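Local coordinates for protein endoglucanase (Komagataeibacter sucrofermentans, PDB 6VC5) that probably hydrolyses internal beta-1,4-glucosidic linkages of cellulose and related beta-glucans, at residues 87-92 / 154-159; 95-100 / 118-123; 122-127 / 171-176. One frame throughout, in Å; residues are numbered along the deposited sequence.

Contact 1 of 3, residues 87-92 / 154-159; sequences NNATDG and LSYYVM
D91 and Y156 stack in the A-T-D-G-D sequence at the start of helix 90-106, the beginning of the glycoside hydrolase family 8 signature, with A89 as N-cap. The D91 carboxylate lies flat over one face of the Y156 ring, with the two planes 3° apart. Its OD1 sits above the ring centre, 3.5 Å from the plane. D91 OD2 lies just beyond the rim, 3.5 Å from Y156 CE1. The same face also takes a CH-pi contact: D91 CB is 3.9 Å from the Y156 ring centroid. D91 CG stands between its own backbone N and carbonyl carbon (chi1 68°), which brings the carboxylate back over the ring. V158 CG2 packs beside this side chain, 4.1 Å from D91 CB. No direct hydrogen bond joins the segments. A water does so instead, donating to D91 OD2 (3.0 Å) and to S155 O (2.8 Å). D91 OD1 also receives a weak bond from G92 N. T90 OG1 turns to another partner, L138 O. D91 is the first aspartate of the family 8 signature, and its buried place near the chain centre is consistent with the heart of the (alpha/alpha)6 barrel.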
ATOM      1  N   ASN A  87      10.418  13.706  -4.914  1.00  8.76           N
ATOM      2  CA  ASN A  87      10.497  12.253  -4.805  1.00  7.59           C
ATOM      3  C   ASN A  87       9.091  11.654  -4.736  1.00  7.74           C
ATOM      4  O   ASN A  87       8.173  12.238  -4.151  1.00  8.83           O
ATOM      5  CB  ASN A  87      11.299  11.879  -3.554  1.00  9.79           C
ATOM      6  CG  ASN A  87      11.847  10.470  -3.605  1.00 11.28           C
ATOM      7  OD1 ASN A  87      11.941   9.868  -4.669  1.00 13.85           O
ATOM      8  ND2 ASN A  87      12.233   9.942  -2.448  1.00 14.44           N
ATOM      9  N   ASN A  88       8.923  10.487  -5.344  1.00  8.07           N
ATOM     10  CA  ASN A  88       7.652   9.783  -5.345  1.00  7.20           C
ATOM     11  C   ASN A  88       7.684   8.632  -4.347  1.00  9.06           C
ATOM     12  O   ASN A  88       8.741   8.240  -3.832  1.00 10.70           O
ATOM     13  CB  ASN A  88       7.360   9.242  -6.744  1.00  8.25           C
ATOM     14  CG  ASN A  88       8.316   8.143  -7.129  1.00 11.00           C
ATOM     15  OD1 ASN A  88       9.532   8.367  -7.205  1.00 10.94           O
ATOM     16  ND2 ASN A  88       7.780   6.935  -7.346  1.00 10.54           N
ATOM     17  N   ALA A  89       6.498   8.108  -4.057  1.00  8.56           N
ATOM     18  CA  ALA A  89       6.333   6.883  -3.286  1.00  9.05           C
ATOM     19  C   ALA A  89       5.529   5.929  -4.153  1.00  9.55           C
ATOM     20  O   ALA A  89       4.370   6.207  -4.485  1.00  9.51           O
ATOM     21  CB  ALA A  89       5.622   7.133  -1.952  1.00 10.25           C
ATOM     22  N   THR A  90       6.140   4.802  -4.512  1.00  7.58           N
ATOM     23  CA  THR A  90       5.537   3.932  -5.511  1.00  7.47           C
ATOM     24  C   THR A  90       4.189   3.370  -5.060  1.00  8.12           C
ATOM     25  O   THR A  90       3.319   3.115  -5.901  1.00  8.61           O
ATOM     26  CB  THR A  90       6.544   2.839  -5.855  1.00  9.50           C
ATOM     27  OG1 THR A  90       7.720   3.457  -6.395  1.00 12.78           O
ATOM     28  CG2 THR A  90       5.989   1.877  -6.901  1.00 12.65           C
ATOM     29  N   ASP A  91       3.974   3.189  -3.752  1.00  8.36           N
ATOM     30  CA  ASP A  91       2.671   2.695  -3.326  1.00  9.99           C
ATOM     31  C   ASP A  91       1.581   3.730  -3.570  1.00 10.95           C
ATOM     32  O   ASP A  91       0.472   3.375  -3.975  1.00 11.34           O
ATOM     33  CB  ASP A  91       2.703   2.165  -1.886  1.00 13.55           C
ATOM     34  CG  ASP A  91       2.912   3.245  -0.837  1.00 16.29           C
ATOM     35  OD1 ASP A  91       3.569   4.269  -1.115  1.00 15.17           O
ATOM     36  OD2 ASP A  91       2.440   3.021   0.304  1.00 19.14           O
ATOM     37  N   GLY A  92       1.888   5.014  -3.362  1.00  9.50           N
ATOM     38  CA  GLY A  92       0.932   6.051  -3.722  1.00  9.87           C
ATOM     39  C   GLY A  92       0.617   6.059  -5.206  1.00  8.56           C
ATOM     40  O   GLY A  92      -0.552   6.119  -5.608  1.00  9.03           O
ATOM     41  N   LEU A 154       8.459  -4.076   0.712  1.00  8.77           N
ATOM     42  CA  LEU A 154       7.616  -5.135   0.155  1.00  7.74           C
ATOM     43  C   LEU A 154       6.139  -4.756   0.200  1.00  7.95           C
ATOM     44  O   LEU A 154       5.353  -5.214  -0.631  1.00  9.39           O
ATOM     45  CB  LEU A 154       7.886  -6.456   0.887  1.00  8.39           C
ATOM     46  CG  LEU A 154       9.328  -6.975   0.747  1.00 10.72           C
ATOM     47  CD1 LEU A 154       9.530  -8.230   1.580  1.00 11.82           C
ATOM     48  CD2 LEU A 154       9.663  -7.219  -0.720  1.00 13.73           C
ATOM     49  N   SER A 155       5.741  -3.904   1.146  1.00  6.99           N
ATOM     50  CA  SER A 155       4.362  -3.438   1.206  1.00  8.14           C
ATOM     51  C   SER A 155       4.009  -2.491   0.073  1.00  8.10           C
ATOM     52  O   SER A 155       2.833  -2.150  -0.074  1.00 11.10           O
ATOM     53  CB  SER A 155       4.075  -2.740   2.544  1.00  9.82           C
ATOM     54  OG  SER A 155       4.607  -1.419   2.578  1.00  9.83           O
ATOM     55  N   TYR A 156       4.987  -2.038  -0.719  1.00  7.40           N
ATOM     56  CA  TYR A 156       4.644  -1.225  -1.877  1.00  8.47           C
ATOM     57  C   TYR A 156       4.251  -2.077  -3.073  1.00 10.85           C
ATOM     58  O   TYR A 156       3.823  -1.523  -4.093  1.00 11.99           O
ATOM     59  CB  TYR A 156       5.784  -0.271  -2.265  1.00  8.90           C
ATOM     60  CG  TYR A 156       6.036   0.894  -1.317  1.00  8.72           C
ATOM     61  CD1 TYR A 156       5.523   0.907  -0.019  1.00  9.70           C
ATOM     62  CD2 TYR A 156       6.805   1.976  -1.719  1.00  8.99           C
ATOM     63  CE1 TYR A 156       5.781   1.966   0.852  1.00  9.80           C
ATOM     64  CE2 TYR A 156       7.066   3.034  -0.861  1.00  9.50           C
ATOM     65  CZ  TYR A 156       6.559   3.031   0.415  1.00  9.98           C
ATOM     66  OH  TYR A 156       6.823   4.091   1.258  1.00 14.27           O
ATOM     67  N   TYR A 157       4.389  -3.405  -2.978  1.00 10.73           N
ATOM     68  CA  TYR A 157       3.851  -4.321  -3.984  1.00 11.62           C
ATOM     69  C   TYR A 157       2.349  -4.413  -3.750  1.00 11.15           C
ATOM     70  O   TYR A 157       1.827  -5.345  -3.126  1.00 10.74           O
ATOM     71  CB  TYR A 157       4.508  -5.689  -3.879  1.00 11.99           C
ATOM     72  CG  TYR A 157       5.870  -5.791  -4.523  1.00 12.30           C
ATOM     73  CD1 TYR A 157       6.020  -6.358  -5.783  1.00 12.36           C
ATOM     74  CD2 TYR A 157       7.006  -5.336  -3.864  1.00 14.20           C
ATOM     75  CE1 TYR A 157       7.267  -6.469  -6.372  1.00 11.24           C
ATOM     76  CE2 TYR A 157       8.261  -5.440  -4.446  1.00 14.35           C
ATOM     77  CZ  TYR A 157       8.384  -6.013  -5.700  1.00 13.01           C
ATOM     78  OH  TYR A 157       9.635  -6.119  -6.272  1.00 15.08           O
ATOM     79  N   VAL A 158       1.646  -3.396  -4.234  1.00  9.94           N
ATOM     80  CA  VAL A 158       0.194  -3.336  -4.120  1.00  8.45           C
ATOM     81  C   VAL A 158      -0.347  -4.326  -5.143  1.00  9.48           C
ATOM     82  O   VAL A 158      -0.676  -3.960  -6.279  1.00  8.95           O
ATOM     83  CB  VAL A 158      -0.304  -1.895  -4.334  1.00  9.32           C
ATOM     84  CG1 VAL A 158      -1.832  -1.807  -4.209  1.00  9.90           C
ATOM     85  CG2 VAL A 158       0.370  -0.936  -3.342  1.00 11.28           C
ATOM     86  N   MET A 159      -0.410  -5.594  -4.749  1.00 10.09           N
ATOM     87  CA  MET A 159      -0.624  -6.654  -5.731  1.00 10.84           C
ATOM     88  C   MET A 159      -1.894  -6.498  -6.565  1.00  8.99           C
ATOM     89  O   MET A 159      -1.820  -6.735  -7.780  1.00  9.47           O
ATOM     90  CB  MET A 159      -0.479  -8.037  -5.075  1.00 12.91           C
ATOM     91  CG  MET A 159       0.963  -8.386  -4.651  1.00 13.30           C
ATOM     92  SD  MET A 159       2.150  -8.529  -6.027  1.00 11.29           S
ATOM     93  CE  MET A 159       3.493  -9.475  -5.250  1.00 15.55           C
TER
HETATM   94  O   HOH W   1       1.459   0.164   0.648  1.00 21.29           O

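Contact 2 of 3, residues 95-100 / 118-123; sequences LIALAL and NIYGDV
Y120 lays its ring over A97 where two helices of the (alpha/alpha)6 barrel run side by side. Helices 90-106 and 110-126 form a helical hairpin, joined by a short turn. Their segments here are roughly antiparallel, at 147°, with axes 9.4 Å apart at closest approach. A97 and I119 have the nearest CA atoms, 6.1 Å apart. The small side chain of A97 gives the ring room to lie close to the neighbouring helix.

Y120 can be followed outward from CB. Its CG is anti to the carbonyl carbon and beside the backbone N (chi1 -77°), which sends the ring across to helix 90-106. CB and CG lead toward that helix. Y120 CD1 and CE2 then stand 4.0 and 3.9 Å from A97 CB. CE1 comes nearer, and Y120 CZ is 3.5 Å from A97 CB. The methyl sits over one face, shifted toward the rim, 18° off the ring normal, in a CH-pi contact. At the tip, Y120 OH passes L98 N, but the angle is too poor for a hydrogen bond. The hydroxyl bonds instead with S161 OG of helix 159-169, whose Q164 and A165 also touch the Y120 side chain. Replacing Y120 by an alanine removes ring and hydroxyl, and would probably leave S161 OG without this mate and open a gap over the A97 methyl.

I119 fills the other part of the interface. Its CG2 packs on A97 CB at 3.8 Å. The I119 side chain crosses those of I96 and L100 at about a right angle, and its CD1 lies 3.9 Å from I96 CG2 and 3.7 Å from L100 CD1.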
ATOM      1  N   LEU A  95      -1.635   3.027  -5.919  1.00  5.74           N
ATOM      2  CA  LEU A  95      -2.984   3.164  -5.366  1.00  5.59           C
ATOM      3  C   LEU A  95      -3.831   4.117  -6.197  1.00  5.85           C
ATOM      4  O   LEU A  95      -5.007   3.832  -6.477  1.00  7.19           O
ATOM      5  CB  LEU A  95      -2.901   3.652  -3.918  1.00  7.29           C
ATOM      6  CG  LEU A  95      -2.429   2.607  -2.907  1.00 10.05           C
ATOM      7  CD1 LEU A  95      -1.945   3.348  -1.665  1.00 11.45           C
ATOM      8  CD2 LEU A  95      -3.536   1.620  -2.561  1.00 11.98           C
ATOM      9  N   ILE A  96      -3.251   5.256  -6.593  1.00  5.24           N
ATOM     10  CA  ILE A  96      -3.949   6.208  -7.451  1.00  4.51           C
ATOM     11  C   ILE A  96      -4.315   5.549  -8.781  1.00  5.43           C
ATOM     12  O   ILE A  96      -5.442   5.683  -9.273  1.00  6.17           O
ATOM     13  CB  ILE A  96      -3.085   7.472  -7.630  1.00  5.13           C
ATOM     14  CG1 ILE A  96      -3.000   8.244  -6.308  1.00  6.77           C
ATOM     15  CG2 ILE A  96      -3.644   8.343  -8.735  1.00  4.78           C
ATOM     16  CD1 ILE A  96      -1.946   9.359  -6.306  1.00  9.19           C
ATOM     17  N   ALA A  97      -3.369   4.821  -9.386  1.00  5.91           N
ATOM     18  CA  ALA A  97      -3.644   4.161 -10.658  1.00  6.04           C
ATOM     19  C   ALA A  97      -4.760   3.125 -10.533  1.00  5.56           C
ATOM     20  O   ALA A  97      -5.651   3.059 -11.389  1.00  6.01           O
ATOM     21  CB  ALA A  97      -2.369   3.512 -11.198  1.00  6.77           C
ATOM     22  N   LEU A  98      -4.734   2.308  -9.476  1.00  6.10           N
ATOM     23  CA  LEU A  98      -5.804   1.327  -9.284  1.00  6.79           C
ATOM     24  C   LEU A  98      -7.156   2.011  -9.126  1.00  6.39           C
ATOM     25  O   LEU A  98      -8.149   1.583  -9.728  1.00  6.67           O
ATOM     26  CB  LEU A  98      -5.511   0.447  -8.069  1.00  7.55           C
ATOM     27  CG  LEU A  98      -6.593  -0.576  -7.714  1.00  7.45           C
ATOM     28  CD1 LEU A  98      -6.813  -1.563  -8.836  1.00  8.09           C
ATOM     29  CD2 LEU A  98      -6.154  -1.302  -6.457  1.00  8.60           C
ATOM     30  N   ALA A  99      -7.198   3.105  -8.355  1.00  5.18           N
ATOM     31  CA  ALA A  99      -8.455   3.826  -8.159  1.00  5.73           C
ATOM     32  C   ALA A  99      -8.989   4.395  -9.472  1.00  6.01           C
ATOM     33  O   ALA A  99     -10.202   4.362  -9.730  1.00  6.14           O
ATOM     34  CB  ALA A  99      -8.239   4.949  -7.145  1.00  5.50           C
ATOM     35  N   LEU A 100      -8.097   4.954 -10.303  1.00  6.41           N
ATOM     36  CA  LEU A 100      -8.512   5.458 -11.614  1.00  5.30           C
ATOM     37  C   LEU A 100      -9.033   4.344 -12.513  1.00  7.45           C
ATOM     38  O   LEU A 100     -10.006   4.545 -13.252  1.00  8.07           O
ATOM     39  CB  LEU A 100      -7.344   6.181 -12.291  1.00  4.57           C
ATOM     40  CG  LEU A 100      -7.113   7.571 -11.715  1.00  6.73           C
ATOM     41  CD1 LEU A 100      -5.709   8.042 -12.005  1.00  7.69           C
ATOM     42  CD2 LEU A 100      -8.131   8.557 -12.268  1.00  6.81           C
ATOM     43  N   ASN A 118      -1.293   5.780 -18.070  1.00  7.68           N
ATOM     44  CA  ASN A 118      -0.123   6.660 -18.054  1.00  9.41           C
ATOM     45  C   ASN A 118       0.715   6.453 -16.795  1.00  9.31           C
ATOM     46  O   ASN A 118       1.948   6.381 -16.872  1.00  9.17           O
ATOM     47  CB  ASN A 118      -0.551   8.120 -18.168  1.00 11.26           C
ATOM     48  CG  ASN A 118      -1.053   8.468 -19.555  1.00 15.01           C
ATOM     49  OD1 ASN A 118      -0.795   7.744 -20.517  1.00 17.43           O
ATOM     50  ND2 ASN A 118      -1.784   9.569 -19.663  1.00 17.49           N
ATOM     51  N   ILE A 119       0.065   6.347 -15.629  1.00  7.55           N
ATOM     52  CA  ILE A 119       0.801   6.093 -14.389  1.00  6.56           C
ATOM     53  C   ILE A 119       1.493   4.739 -14.446  1.00  6.92           C
ATOM     54  O   ILE A 119       2.675   4.607 -14.099  1.00  8.05           O
ATOM     55  CB  ILE A 119      -0.135   6.188 -13.171  1.00  5.85           C
ATOM     56  CG1 ILE A 119      -0.751   7.585 -13.074  1.00  6.45           C
ATOM     57  CG2 ILE A 119       0.618   5.841 -11.885  1.00  7.16           C
ATOM     58  CD1 ILE A 119      -2.002   7.641 -12.200  1.00  8.77           C
ATOM     59  N   TYR A 120       0.748   3.696 -14.830  1.00  7.00           N
ATOM     60  CA  TYR A 120       1.330   2.354 -14.846  1.00  7.64           C
ATOM     61  C   TYR A 120       2.524   2.298 -15.784  1.00  7.89           C
ATOM     62  O   TYR A 120       3.547   1.677 -15.463  1.00  8.74           O
ATOM     63  CB  TYR A 120       0.285   1.323 -15.277  1.00  8.18           C
ATOM     64  CG  TYR A 120      -0.724   0.937 -14.215  1.00  7.76           C
ATOM     65  CD1 TYR A 120      -0.328   0.576 -12.932  1.00  8.49           C
ATOM     66  CD2 TYR A 120      -2.079   0.881 -14.522  1.00  7.72           C
ATOM     67  CE1 TYR A 120      -1.259   0.199 -11.964  1.00  7.81           C
ATOM     68  CE2 TYR A 120      -3.021   0.502 -13.573  1.00  8.20           C
ATOM     69  CZ  TYR A 120      -2.612   0.160 -12.301  1.00  8.34           C
ATOM     70  OH  TYR A 120      -3.541  -0.215 -11.360  1.00  9.25           O
ATOM     71  N   GLY A 121       2.407   2.945 -16.947  1.00  7.70           N
ATOM     72  CA  GLY A 121       3.514   2.975 -17.886  1.00  8.84           C
ATOM     73  C   GLY A 121       4.775   3.565 -17.279  1.00  9.66           C
ATOM     74  O   GLY A 121       5.878   3.054 -17.495  1.00 12.02           O
ATOM     75  N   ASP A 122       4.631   4.644 -16.512  1.00  9.21           N
ATOM     76  CA  ASP A 122       5.802   5.261 -15.897  1.00 10.28           C
ATOM     77  C   ASP A 122       6.323   4.493 -14.680  1.00  9.59           C
ATOM     78  O   ASP A 122       7.532   4.511 -14.428  1.00 10.67           O
ATOM     79  CB  ASP A 122       5.517   6.730 -15.587  1.00 12.58           C
ATOM     80  CG  ASP A 122       5.784   7.629 -16.789  1.00 17.32           C
ATOM     81  OD1 ASP A 122       6.546   7.197 -17.691  1.00 20.49           O
ATOM     82  OD2 ASP A 122       5.245   8.754 -16.843  1.00 18.65           O
ATOM     83  N   VAL A 123       5.462   3.812 -13.920  1.00  9.65           N
ATOM     84  CA  VAL A 123       5.967   2.908 -12.884  1.00  8.79           C
ATOM     85  C   VAL A 123       6.837   1.823 -13.510  1.00  9.64           C
ATOM     86  O   VAL A 123       7.949   1.545 -13.043  1.00  9.66           O
ATOM     87  CB  VAL A 123       4.809   2.306 -12.067  1.00  8.26           C
ATOM     88  CG1 VAL A 123       5.321   1.187 -11.142  1.00 10.51           C
ATOM     89  CG2 VAL A 123       4.124   3.380 -11.253  1.00  9.19           C
TER

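Contact 3 of 3, residues 122-127 / 171-176; sequences DVLKLM and DAKWTK
L124 and W174 join two helix segments whose axes cross at 67° and come within 11.4 Å. The contact links the C-terminal end of helix 110-126 to the N-terminal end of helix 172-187, two helices of the (alpha/alpha)6 barrel. L124 carries most of the contact. Its CG lies anti to the backbone N (chi1 -162°), which carries both methyls over to the second helix. L124 CD1 sits above the six-membered ring of W174, 3.8 Å from its centroid, in a CH-pi contact. L124 CD2 lies over the same ring system near W174 NE1. L124 CB adds to this at 3.7 Å from W174 CZ2. V123 CG1 meets the same indole at its edge, 3.9 Å from W174 CH2. The extended K173 chain slants across L124, with K173 CD 3.7 Å from L124 CD1. Its amine then reaches L124 O in a weak hydrogen bond. T128 OG1 bonds to both K173 NZ and L124 O. D171 is the N-cap of helix 172-187. K173 N meets D171 OD1 on its anti side, tilted from the carboxylate plane, at 2.9 Å and a fairly straight 162°. The other carboxylate oxygen, D171 OD2, faces L124 CD2 at 3.5 Å.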
ATOM      1  N   ASP A 122       4.631   4.644 -16.512  1.00  9.21           N
ATOM      2  CA  ASP A 122       5.802   5.261 -15.897  1.00 10.28           C
ATOM      3  C   ASP A 122       6.323   4.493 -14.680  1.00  9.59           C
ATOM      4  O   ASP A 122       7.532   4.511 -14.428  1.00 10.67           O
ATOM      5  CB  ASP A 122       5.517   6.730 -15.587  1.00 12.58           C
ATOM      6  CG  ASP A 122       5.784   7.629 -16.789  1.00 17.32           C
ATOM      7  OD1 ASP A 122       6.546   7.197 -17.691  1.00 20.49           O
ATOM      8  OD2 ASP A 122       5.245   8.754 -16.843  1.00 18.65           O
ATOM      9  N   VAL A 123       5.462   3.812 -13.920  1.00  9.65           N
ATOM     10  CA  VAL A 123       5.967   2.908 -12.884  1.00  8.79           C
ATOM     11  C   VAL A 123       6.837   1.823 -13.510  1.00  9.64           C
ATOM     12  O   VAL A 123       7.949   1.545 -13.043  1.00  9.66           O
ATOM     13  CB  VAL A 123       4.809   2.306 -12.067  1.00  8.26           C
ATOM     14  CG1 VAL A 123       5.321   1.187 -11.142  1.00 10.51           C
ATOM     15  CG2 VAL A 123       4.124   3.380 -11.253  1.00  9.19           C
ATOM     16  N   LEU A 124       6.346   1.195 -14.578  1.00  8.96           N
ATOM     17  CA  LEU A 124       7.116   0.133 -15.218  1.00 11.61           C
ATOM     18  C   LEU A 124       8.426   0.663 -15.779  1.00 13.05           C
ATOM     19  O   LEU A 124       9.472   0.005 -15.669  1.00 15.08           O
ATOM     20  CB  LEU A 124       6.277  -0.503 -16.328  1.00 14.10           C
ATOM     21  CG  LEU A 124       6.709  -1.876 -16.840  1.00 15.59           C
ATOM     22  CD1 LEU A 124       6.668  -2.901 -15.712  1.00 15.76           C
ATOM     23  CD2 LEU A 124       5.827  -2.312 -18.004  1.00 16.68           C
ATOM     24  N   LYS A 125       8.393   1.858 -16.372  1.00 12.24           N
ATOM     25  CA  LYS A 125       9.575   2.409 -17.029  1.00 15.57           C
ATOM     26  C   LYS A 125      10.592   2.958 -16.027  1.00 15.19           C
ATOM     27  O   LYS A 125      11.798   2.755 -16.196  1.00 16.98           O
ATOM     28  CB  LYS A 125       9.153   3.495 -18.017  1.00 16.86           C
ATOM     29  CG  LYS A 125      10.309   4.183 -18.724  1.00 21.58           C
ATOM     30  CD  LYS A 125       9.918   5.589 -19.169  1.00 24.54           C
ATOM     31  CE  LYS A 125       9.120   5.582 -20.467  1.00 27.03           C
ATOM     32  NZ  LYS A 125       9.651   6.573 -21.450  1.00 28.29           N
ATOM     33  N   LEU A 126      10.136   3.661 -14.990  1.00 12.68           N
ATOM     34  CA  LEU A 126      11.040   4.386 -14.103  1.00 12.84           C
ATOM     35  C   LEU A 126      11.301   3.695 -12.771  1.00 12.91           C
ATOM     36  O   LEU A 126      12.320   3.988 -12.136  1.00 14.60           O
ATOM     37  CB  LEU A 126      10.486   5.789 -13.812  1.00 12.18           C
ATOM     38  CG  LEU A 126      10.166   6.633 -15.047  1.00 14.88           C
ATOM     39  CD1 LEU A 126       9.456   7.902 -14.631  1.00 14.91           C
ATOM     40  CD2 LEU A 126      11.427   6.957 -15.842  1.00 16.27           C
ATOM     41  N   MET A 127      10.419   2.801 -12.322  1.00 10.99           N
ATOM     42  CA  MET A 127      10.504   2.244 -10.974  1.00 11.64           C
ATOM     43  C   MET A 127      10.771   0.748 -10.967  1.00 12.65           C
ATOM     44  O   MET A 127      10.502   0.090  -9.961  1.00 16.48           O
ATOM     45  CB  MET A 127       9.240   2.536 -10.170  1.00 10.35           C
ATOM     46  CG  MET A 127       9.025   3.995  -9.868  1.00 10.49           C
ATOM     47  SD  MET A 127      10.237   4.671  -8.649  1.00  9.04           S
ATOM     48  CE  MET A 127      10.937   5.946  -9.663  1.00 13.33           C
ATOM     49  N   ASP A 171       1.015  -6.531 -20.840  1.00 20.10           N
ATOM     50  CA  ASP A 171       2.475  -6.510 -20.868  1.00 19.13           C
ATOM     51  C   ASP A 171       3.019  -7.579 -19.928  1.00 19.03           C
ATOM     52  O   ASP A 171       2.786  -7.521 -18.715  1.00 19.68           O
ATOM     53  CB  ASP A 171       2.974  -5.129 -20.451  1.00 19.40           C
ATOM     54  CG  ASP A 171       4.453  -4.912 -20.763  1.00 21.17           C
ATOM     55  OD1 ASP A 171       5.239  -5.886 -20.716  1.00 23.99           O
ATOM     56  OD2 ASP A 171       4.832  -3.757 -21.057  1.00 23.04           O
ATOM     57  N   ALA A 172       3.767  -8.539 -20.488  1.00 19.95           N
ATOM     58  CA  ALA A 172       4.298  -9.651 -19.708  1.00 20.84           C
ATOM     59  C   ALA A 172       5.317  -9.212 -18.659  1.00 19.54           C
ATOM     60  O   ALA A 172       5.592  -9.979 -17.724  1.00 19.26           O
ATOM     61  CB  ALA A 172       4.913 -10.701 -20.638  1.00 22.10           C
ATOM     62  N   LYS A 173       5.881  -8.005 -18.782  1.00 17.80           N
ATOM     63  CA  LYS A 173       6.784  -7.519 -17.743  1.00 18.35           C
ATOM     64  C   LYS A 173       6.062  -7.360 -16.409  1.00 17.26           C
ATOM     65  O   LYS A 173       6.672  -7.549 -15.349  1.00 15.02           O
ATOM     66  CB  LYS A 173       7.442  -6.208 -18.186  1.00 19.60           C
ATOM     67  CG  LYS A 173       8.603  -5.755 -17.313  1.00 22.06           C
ATOM     68  CD  LYS A 173       9.217  -4.468 -17.851  1.00 24.83           C
ATOM     69  CE  LYS A 173      10.269  -3.903 -16.902  1.00 26.55           C
ATOM     70  NZ  LYS A 173      10.796  -2.595 -17.398  1.00 28.35           N
ATOM     71  N   TRP A 174       4.762  -7.044 -16.433  1.00 15.99           N
ATOM     72  CA  TRP A 174       4.018  -6.976 -15.178  1.00 14.88           C
ATOM     73  C   TRP A 174       3.938  -8.346 -14.522  1.00 14.51           C
ATOM     74  O   TRP A 174       4.037  -8.464 -13.295  1.00 13.92           O
ATOM     75  CB  TRP A 174       2.624  -6.386 -15.405  1.00 15.12           C
ATOM     76  CG  TRP A 174       2.622  -4.897 -15.582  1.00 14.99           C
ATOM     77  CD1 TRP A 174       2.256  -4.214 -16.703  1.00 16.16           C
ATOM     78  CD2 TRP A 174       3.010  -3.910 -14.619  1.00 16.43           C
ATOM     79  NE1 TRP A 174       2.382  -2.862 -16.496  1.00 16.13           N
ATOM     80  CE2 TRP A 174       2.843  -2.646 -15.226  1.00 17.47           C
ATOM     81  CE3 TRP A 174       3.480  -3.970 -13.307  1.00 17.31           C
ATOM     82  CZ2 TRP A 174       3.128  -1.453 -14.561  1.00 16.50           C
ATOM     83  CZ3 TRP A 174       3.768  -2.780 -12.652  1.00 19.57           C
ATOM     84  CH2 TRP A 174       3.589  -1.543 -13.281  1.00 16.39           C
ATOM     85  N   THR A 175       3.782  -9.398 -15.330  1.00 15.41           N
ATOM     86  CA  THR A 175       3.791 -10.756 -14.800  1.00 15.92           C
ATOM     87  C   THR A 175       5.130 -11.075 -14.149  1.00 15.12           C
ATOM     88  O   THR A 175       5.175 -11.696 -13.079  1.00 14.80           O
ATOM     89  CB  THR A 175       3.496 -11.736 -15.937  1.00 17.12           C
ATOM     90  OG1 THR A 175       2.263 -11.365 -16.564  1.00 20.25           O
ATOM     91  CG2 THR A 175       3.378 -13.158 -15.404  1.00 19.17           C
ATOM     92  N   LYS A 176       6.228 -10.624 -14.766  1.00 14.98           N
ATOM     93  CA  LYS A 176       7.553 -10.881 -14.209  1.00 15.72           C
ATOM     94  C   LYS A 176       7.760 -10.120 -12.904  1.00 14.04           C
ATOM     95  O   LYS A 176       8.316 -10.665 -11.945  1.00 13.28           O
ATOM     96  CB  LYS A 176       8.635 -10.510 -15.220  1.00 18.51           C
ATOM     97  CG  LYS A 176      10.048 -10.857 -14.760  1.00 21.31           C
ATOM     98  CD  LYS A 176      11.083 -10.539 -15.826  1.00 23.73           C
ATOM     99  CE  LYS A 176      12.375 -11.317 -15.593  1.00 26.08           C
ATOM    100  NZ  LYS A 176      13.181 -10.753 -14.467  1.00 25.65           N
TER

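The three contacts form a compact group, with centres 11 to 13 Å apart. Contacts 1 and 2 share helix 90-106, and contacts 2 and 3 share helix 110-126, including D122 and V123. Along the chain, both segments of contact 2 fall between those of contact 1. Contacts 1 and 3 alternate. The group runs outward, from about 6 Å from the chain centre at contact 1 to about 17 Å at contact 3. V158 CG1 packs on L95 CD2, the sulfur of M127 lies by N88 and T90, and Y120 O lies 3.3 Å from W174 CZ2. Together they join the start of helix 90-106 to the loop before helix 159-169, and pack helix 110-126 against helices 90-106 and 172-187.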